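Long-range contact in tRNA-5-methyluridine(54) 2-sulfurtransferase (Pyrococcus horikoshii, PDB 3VRH), which catalyses the ATP-dependent 2-thiolation of 5-methyluridine 54 in the T loop of tRNA, which stabilises tRNA at high temperature: residues K27-I38 / V62-Y72. Sequence-based numbering, arbitrary orientation.
Sequences KEYFERKVSRTI and VTAYVLKKLGY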
ATOM      1  N   LYS A  27     -30.813   5.679  -8.298  1.00 27.14           N
ATOM      2  CA  LYS A  27     -30.903   4.398  -9.001  1.00 25.32           C
ATOM      3  C   LYS A  27     -30.398   4.568 -10.422  1.00 27.99           C
ATOM      4  O   LYS A  27     -29.556   3.799 -10.899  1.00 27.75           O
ATOM      5  CB  LYS A  27     -32.348   3.880  -8.997  1.00 27.48           C
ATOM      6  CG  LYS A  27     -32.707   3.158  -7.699  1.00 32.10           C
ATOM      7  CD  LYS A  27     -34.217   3.080  -7.425  1.00 34.23           C
ATOM      8  CE  LYS A  27     -35.001   2.441  -8.551  1.00 40.92           C
ATOM      9  NZ  LYS A  27     -36.410   2.116  -8.114  1.00 44.92           N
ATOM     10  N   GLU A  28     -30.903   5.611 -11.076  1.00 30.13           N
ATOM     11  CA  GLU A  28     -30.518   5.951 -12.441  1.00 28.82           C
ATOM     12  C   GLU A  28     -29.025   6.244 -12.564  1.00 30.35           C
ATOM     13  O   GLU A  28     -28.351   5.716 -13.456  1.00 28.96           O
ATOM     14  CB  GLU A  28     -31.347   7.145 -12.928  1.00 33.57           C
ATOM     15  CG  GLU A  28     -30.946   7.654 -14.300  1.00 39.07           C
ATOM     16  CD  GLU A  28     -31.930   8.679 -14.880  1.00 49.73           C
ATOM     17  OE1 GLU A  28     -32.781   9.213 -14.130  1.00 46.08           O
ATOM     18  OE2 GLU A  28     -31.845   8.948 -16.099  1.00 55.69           O
ATOM     19  N   TYR A  29     -28.502   7.074 -11.665  1.00 26.19           N
ATOM     20  CA  TYR A  29     -27.062   7.334 -11.642  1.00 28.88           C
ATOM     21  C   TYR A  29     -26.271   6.026 -11.508  1.00 29.65           C
ATOM     22  O   TYR A  29     -25.278   5.798 -12.216  1.00 28.77           O
ATOM     23  CB  TYR A  29     -26.718   8.318 -10.516  1.00 28.43           C
ATOM     24  CG  TYR A  29     -25.312   8.212  -9.965  1.00 31.70           C
ATOM     25  CD1 TYR A  29     -25.028   7.342  -8.916  1.00 27.70           C
ATOM     26  CD2 TYR A  29     -24.274   8.992 -10.475  1.00 32.20           C
ATOM     27  CE1 TYR A  29     -23.753   7.229  -8.403  1.00 29.37           C
ATOM     28  CE2 TYR A  29     -22.981   8.896  -9.963  1.00 27.57           C
ATOM     29  CZ  TYR A  29     -22.730   8.010  -8.920  1.00 36.24           C
ATOM     30  OH  TYR A  29     -21.468   7.873  -8.384  1.00 31.71           O
ATOM     31  N   PHE A  30     -26.729   5.145 -10.628  1.00 26.27           N
ATOM     32  CA  PHE A  30     -25.971   3.926 -10.343  1.00 27.34           C
ATOM     33  C   PHE A  30     -25.974   3.016 -11.566  1.00 24.67           C
ATOM     34  O   PHE A  30     -24.936   2.472 -11.968  1.00 25.91           O
ATOM     35  CB  PHE A  30     -26.574   3.213  -9.134  1.00 24.76           C
ATOM     36  CG  PHE A  30     -25.769   2.040  -8.631  1.00 25.42           C
ATOM     37  CD1 PHE A  30     -25.974   0.772  -9.142  1.00 22.89           C
ATOM     38  CD2 PHE A  30     -24.855   2.195  -7.584  1.00 26.54           C
ATOM     39  CE1 PHE A  30     -25.262  -0.314  -8.661  1.00 19.43           C
ATOM     40  CE2 PHE A  30     -24.138   1.103  -7.107  1.00 25.59           C
ATOM     41  CZ  PHE A  30     -24.352  -0.151  -7.653  1.00 20.68           C
ATOM     42  N   GLU A  31     -27.147   2.872 -12.159  1.00 22.26           N
ATOM     43  CA  GLU A  31     -27.315   2.031 -13.332  1.00 25.99           C
ATOM     44  C   GLU A  31     -26.522   2.569 -14.527  1.00 27.36           C
ATOM     45  O   GLU A  31     -25.897   1.805 -15.275  1.00 26.97           O
ATOM     46  CB  GLU A  31     -28.814   1.903 -13.663  1.00 29.77           C
ATOM     47  CG  GLU A  31     -29.610   1.085 -12.633  1.00 29.82           C
ATOM     48  CD  GLU A  31     -31.066   1.552 -12.486  1.00 29.53           C
ATOM     49  OE1 GLU A  31     -31.700   1.242 -11.453  1.00 24.21           O
ATOM     50  OE2 GLU A  31     -31.570   2.242 -13.394  1.00 33.33           O
ATOM     51  N   ARG A  32     -26.536   3.888 -14.698  1.00 25.93           N
ATOM     52  CA  ARG A  32     -25.728   4.513 -15.748  1.00 31.65           C
ATOM     53  C   ARG A  32     -24.235   4.293 -15.535  1.00 28.89           C
ATOM     54  O   ARG A  32     -23.519   3.937 -16.470  1.00 29.86           O
ATOM     55  CB  ARG A  32     -25.998   6.011 -15.814  1.00 31.64           C
ATOM     56  CG  ARG A  32     -27.350   6.362 -16.365  1.00 40.01           C
ATOM     57  CD  ARG A  32     -27.631   7.851 -16.202  1.00 50.15           C
ATOM     58  NE  ARG A  32     -28.898   8.231 -16.818  1.00 52.72           N
ATOM     59  CZ  ARG A  32     -29.042   8.510 -18.109  1.00 63.77           C
ATOM     60  NH1 ARG A  32     -27.992   8.458 -18.923  1.00 62.96           N
ATOM     61  NH2 ARG A  32     -30.235   8.845 -18.585  1.00 61.31           N
ATOM     62  N   LYS A  33     -23.765   4.514 -14.312  1.00 27.12           N
ATOM     63  CA  LYS A  33     -22.349   4.294 -14.005  1.00 27.57           C
ATOM     64  C   LYS A  33     -21.921   2.860 -14.339  1.00 26.26           C
ATOM     65  O   LYS A  33     -20.876   2.632 -14.944  1.00 25.99           O
ATOM     66  CB  LYS A  33     -22.063   4.596 -12.541  1.00 26.76           C
ATOM     67  CG  LYS A  33     -20.575   4.603 -12.194  1.00 27.21           C
ATOM     68  CD  LYS A  33     -20.311   5.490 -10.975  1.00 34.29           C
ATOM     69  CE  LYS A  33     -19.232   6.550 -11.254  1.00 34.89           C
ATOM     70  NZ  LYS A  33     -19.007   7.506 -10.096  1.00 30.18           N
ATOM     71  N   VAL A  34     -22.744   1.890 -13.959  1.00 27.15           N
ATOM     72  CA  VAL A  34     -22.399   0.500 -14.223  1.00 27.75           C
ATOM     73  C   VAL A  34     -22.369   0.264 -15.735  1.00 26.39           C
ATOM     74  O   VAL A  34     -21.469  -0.396 -16.262  1.00 22.56           O
ATOM     75  CB  VAL A  34     -23.389  -0.475 -13.536  1.00 24.29           C
ATOM     76  CG1 VAL A  34     -23.121  -1.902 -13.972  1.00 22.34           C
ATOM     77  CG2 VAL A  34     -23.276  -0.357 -12.011  1.00 27.28           C
ATOM     78  N   SER A  35     -23.357   0.818 -16.424  1.00 26.54           N
ATOM     79  CA  SER A  35     -23.393   0.744 -17.881  1.00 28.50           C
ATOM     80  C   SER A  35     -22.143   1.381 -18.514  1.00 28.55           C
ATOM     81  O   SER A  35     -21.549   0.836 -19.446  1.00 30.85           O
ATOM     82  CB  SER A  35     -24.641   1.432 -18.401  1.00 24.66           C
ATOM     83  OG  SER A  35     -24.670   1.301 -19.794  1.00 34.29           O
ATOM     84  N   ARG A  36     -21.746   2.532 -17.990  1.00 30.60           N
ATOM     85  CA  ARG A  36     -20.512   3.195 -18.425  1.00 33.58           C
ATOM     86  C   ARG A  36     -19.287   2.312 -18.228  1.00 32.58           C
ATOM     87  O   ARG A  36     -18.408   2.263 -19.088  1.00 31.81           O
ATOM     88  CB  ARG A  36     -20.339   4.530 -17.702  1.00 36.73           C
ATOM     89  CG  ARG A  36     -21.365   5.575 -18.160  1.00 44.31           C
ATOM     90  CD  ARG A  36     -21.527   6.752 -17.183  1.00 44.98           C
ATOM     91  NE  ARG A  36     -22.604   7.646 -17.623  1.00 56.97           N
ATOM     92  CZ  ARG A  36     -23.182   8.573 -16.861  1.00 58.09           C
ATOM     93  NH1 ARG A  36     -22.793   8.742 -15.601  1.00 55.91           N
ATOM     94  NH2 ARG A  36     -24.157   9.330 -17.360  1.00 60.85           N
ATOM     95  N   THR A  37     -19.253   1.591 -17.114  1.00 27.38           N
ATOM     96  CA  THR A  37     -18.147   0.686 -16.821  1.00 29.47           C
ATOM     97  C   THR A  37     -18.069  -0.474 -17.789  1.00 29.22           C
ATOM     98  O   THR A  37     -16.986  -0.807 -18.270  1.00 30.43           O
ATOM     99  CB  THR A  37     -18.235   0.118 -15.392  1.00 26.30           C
ATOM    100  OG1 THR A  37     -18.229   1.202 -14.464  1.00 25.34           O
ATOM    101  CG2 THR A  37     -17.055  -0.794 -15.107  1.00 19.87           C
ATOM    102  N   ILE A  38     -19.215  -1.091 -18.077  1.00 25.54           N
ATOM    103  CA  ILE A  38     -19.261  -2.188 -19.026  1.00 25.60           C
ATOM    104  C   ILE A  38     -18.753  -1.734 -20.402  1.00 30.73           C
ATOM    105  O   ILE A  38     -17.952  -2.414 -21.037  1.00 29.34           O
ATOM    106  CB  ILE A  38     -20.687  -2.737 -19.148  1.00 32.78           C
ATOM    107  CG1 ILE A  38     -21.137  -3.322 -17.806  1.00 28.97           C
ATOM    108  CG2 ILE A  38     -20.770  -3.773 -20.274  1.00 27.81           C
ATOM    109  CD1 ILE A  38     -22.625  -3.620 -17.751  1.00 26.52           C
ATOM    110  N   VAL A  62     -26.798  -7.087  -6.193  1.00 22.37           N
ATOM    111  CA  VAL A  62     -26.970  -5.841  -6.925  1.00 22.68           C
ATOM    112  C   VAL A  62     -26.426  -6.032  -8.348  1.00 23.94           C
ATOM    113  O   VAL A  62     -26.963  -5.485  -9.317  1.00 22.22           O
ATOM    114  CB  VAL A  62     -26.253  -4.662  -6.177  1.00 24.69           C
ATOM    115  CG1 VAL A  62     -26.026  -3.455  -7.092  1.00 20.27           C
ATOM    116  CG2 VAL A  62     -27.066  -4.253  -4.944  1.00 26.95           C
ATOM    117  N   THR A  63     -25.366  -6.829  -8.467  1.00 19.79           N
ATOM    118  CA  THR A  63     -24.772  -7.088  -9.769  1.00 18.88           C
ATOM    119  C   THR A  63     -25.833  -7.731 -10.660  1.00 26.22           C
ATOM    120  O   THR A  63     -26.128  -7.223 -11.740  1.00 25.44           O
ATOM    121  CB  THR A  63     -23.547  -8.018  -9.694  1.00 21.28           C
ATOM    122  OG1 THR A  63     -22.505  -7.386  -8.941  1.00 23.13           O
ATOM    123  CG2 THR A  63     -23.019  -8.336 -11.082  1.00 20.65           C
ATOM    124  N   ALA A  64     -26.424  -8.827 -10.196  1.00 22.51           N
ATOM    125  CA  ALA A  64     -27.419  -9.536 -11.005  1.00 23.00           C
ATOM    126  C   ALA A  64     -28.635  -8.665 -11.244  1.00 22.23           C
ATOM    127  O   ALA A  64     -29.223  -8.693 -12.323  1.00 26.02           O
ATOM    128  CB  ALA A  64     -27.823 -10.835 -10.344  1.00 22.76           C
ATOM    129  N   TYR A  65     -29.000  -7.887 -10.236  1.00 21.02           N
ATOM    130  CA  TYR A  65     -30.137  -7.004 -10.339  1.00 24.69           C
ATOM    131  C   TYR A  65     -29.948  -5.984 -11.463  1.00 29.72           C
ATOM    132  O   TYR A  65     -30.842  -5.793 -12.283  1.00 23.97           O
ATOM    133  CB  TYR A  65     -30.415  -6.283  -9.009  1.00 24.06           C
ATOM    134  CG  TYR A  65     -31.715  -5.483  -9.019  1.00 24.56           C
ATOM    135  CD1 TYR A  65     -31.791  -4.246  -9.659  1.00 22.01           C
ATOM    136  CD2 TYR A  65     -32.859  -5.962  -8.389  1.00 27.92           C
ATOM    137  CE1 TYR A  65     -32.947  -3.512  -9.677  1.00 26.25           C
ATOM    138  CE2 TYR A  65     -34.053  -5.232  -8.411  1.00 29.24           C
ATOM    139  CZ  TYR A  65     -34.083  -4.002  -9.056  1.00 33.76           C
ATOM    140  OH  TYR A  65     -35.240  -3.260  -9.086  1.00 29.94           O
ATOM    141  N   VAL A  66     -28.795  -5.327 -11.486  1.00 21.88           N
ATOM    142  CA  VAL A  66     -28.555  -4.263 -12.451  1.00 25.98           C
ATOM    143  C   VAL A  66     -28.300  -4.782 -13.865  1.00 26.18           C
ATOM    144  O   VAL A  66     -28.807  -4.209 -14.827  1.00 24.42           O
ATOM    145  CB  VAL A  66     -27.408  -3.303 -12.016  1.00 27.93           C
ATOM    146  CG1 VAL A  66     -27.143  -2.250 -13.082  1.00 26.19           C
ATOM    147  CG2 VAL A  66     -27.765  -2.608 -10.712  1.00 30.61           C
ATOM    148  N   LEU A  67     -27.511  -5.844 -13.997  1.00 23.23           N
ATOM    149  CA  LEU A  67     -27.302  -6.441 -15.314  1.00 27.27           C
ATOM    150  C   LEU A  67     -28.650  -6.798 -15.944  1.00 29.26           C
ATOM    151  O   LEU A  67     -28.848  -6.606 -17.139  1.00 32.67           O
ATOM    152  CB  LEU A  67     -26.432  -7.687 -15.225  1.00 25.44           C
ATOM    153  CG  LEU A  67     -24.962  -7.440 -14.874  1.00 29.51           C
ATOM    154  CD1 LEU A  67     -24.207  -8.738 -14.900  1.00 22.14           C
ATOM    155  CD2 LEU A  67     -24.330  -6.446 -15.812  1.00 26.99           C
ATOM    156  N   LYS A  68     -29.578  -7.277 -15.114  1.00 29.30           N
ATOM    157  CA  LYS A  68     -30.926  -7.643 -15.559  1.00 30.81           C
ATOM    158  C   LYS A  68     -31.696  -6.409 -16.001  1.00 31.71           C
ATOM    159  O   LYS A  68     -32.278  -6.383 -17.087  1.00 32.88           O
ATOM    160  CB  LYS A  68     -31.694  -8.339 -14.425  1.00 30.39           C
ATOM    161  CG  LYS A  68     -33.038  -8.930 -14.837  1.00 28.96           C
ATOM    162  CD  LYS A  68     -32.848 -10.204 -15.643  1.00 29.89           C
ATOM    163  CE  LYS A  68     -34.202 -10.777 -16.056  1.00 37.49           C
ATOM    164  NZ  LYS A  68     -34.028 -11.860 -17.047  1.00 39.82           N
ATOM    165  N   LYS A  69     -31.709  -5.390 -15.147  1.00 29.03           N
ATOM    166  CA  LYS A  69     -32.412  -4.146 -15.451  1.00 29.36           C
ATOM    167  C   LYS A  69     -31.837  -3.473 -16.709  1.00 33.08           C
ATOM    168  O   LYS A  69     -32.568  -2.882 -17.506  1.00 31.68           O
ATOM    169  CB  LYS A  69     -32.373  -3.208 -14.254  1.00 28.35           C
ATOM    170  CG  LYS A  69     -33.204  -1.950 -14.434  1.00 33.09           C
ATOM    171  CD  LYS A  69     -33.365  -1.208 -13.117  1.00 29.21           C
ATOM    172  CE  LYS A  69     -34.205   0.052 -13.301  1.00 28.65           C
ATOM    173  NZ  LYS A  69     -34.345   0.883 -12.075  1.00 26.43           N
ATOM    174  N   LEU A  70     -30.528  -3.601 -16.900  1.00 32.42           N
ATOM    175  CA  LEU A  70     -29.873  -3.045 -18.082  1.00 31.56           C
ATOM    176  C   LEU A  70     -30.215  -3.812 -19.351  1.00 35.25           C
ATOM    177  O   LEU A  70     -29.972  -3.324 -20.447  1.00 36.46           O
ATOM    178  CB  LEU A  70     -28.354  -2.983 -17.904  1.00 25.32           C
ATOM    179  CG  LEU A  70     -27.883  -1.907 -16.929  1.00 28.07           C
ATOM    180  CD1 LEU A  70     -26.348  -1.800 -16.899  1.00 29.55           C
ATOM    181  CD2 LEU A  70     -28.511  -0.572 -17.298  1.00 31.20           C
ATOM    182  N   GLY A  71     -30.770  -5.008 -19.205  1.00 31.02           N
ATOM    183  CA  GLY A  71     -31.185  -5.774 -20.362  1.00 32.69           C
ATOM    184  C   GLY A  71     -30.259  -6.898 -20.777  1.00 36.08           C
ATOM    185  O   GLY A  71     -30.350  -7.383 -21.898  1.00 38.87           O
ATOM    186  N   TYR A  72     -29.373  -7.329 -19.884  1.00 31.66           N
ATOM    187  CA  TYR A  72     -28.473  -8.430 -20.195  1.00 27.82           C
ATOM    188  C   TYR A  72     -29.124  -9.784 -19.980  1.00 31.71           C
ATOM    189  O   TYR A  72     -30.120  -9.896 -19.270  1.00 33.98           O
ATOM    190  CB  TYR A  72     -27.170  -8.313 -19.387  1.00 33.45           C
ATOM    191  CG  TYR A  72     -26.314  -7.185 -19.894  1.00 29.32           C
ATOM    192  CD1 TYR A  72     -26.511  -5.892 -19.443  1.00 31.34           C
ATOM    193  CD2 TYR A  72     -25.338  -7.407 -20.854  1.00 27.88           C
ATOM    194  CE1 TYR A  72     -25.743  -4.842 -19.920  1.00 32.25           C
ATOM    195  CE2 TYR A  72     -24.570  -6.371 -21.341  1.00 33.24           C
ATOM    196  CZ  TYR A  72     -24.778  -5.087 -20.874  1.00 29.49           C
ATOM    197  OH  TYR A  72     -24.025  -4.041 -21.350  1.00 30.82           O
TER
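Lys69 sets its CG opposite the backbone N (chi1 -174°) and runs fully extended, which carries its NZ across to Glu31. The Glu31 chain bends at chi2 (149°) and crosses the lysine at about a right angle. Lys69 NZ lies 2.7 Å from Glu31 OE1 in a salt bridge, on the syn side but tilted from the carboxylate plane. Glu31 OE1 also hydrogen-bonds with Tyr207 OH, so two partners hold this one oxygen. Lys27 NZ, a like charge close to Lys69 NZ, pairs with Glu24.

Away from the salt bridge the contact is apolar. Val66 is its middle: CG1 meets Val34 CG1 tip to tip at 4.1 Å, and CG2 sits at the edge of the Phe30 ring. Val62 CG1 approaches Phe30 CE1 obliquely at 3.6 Å. Tyr207 stacks on the Phe30 ring and also touches Val62 and Val66. Leu70 CD1 rests 4.0 Å from Ser35 CB. At the far end, Ile38 CD1 packs on Leu67 CD2 at 3.8 Å, and Ile38 CG2 lies 3.4 Å from Tyr72 OH. A Schellman motif at Gly71 turns the chain after helix 58-69 and leads into Tyr72.

The axes of segments 27-38 and 62-69 cross at -85° and come within 10.3 Å of each other. Helix 23-40, whose first turn carries the zinc ligand His25, thus packs across helix 58-69, the first helix of the PP-loop ATPase fold, which also packs through Ala64 and Leu67 on strands 49-53 and 73-80.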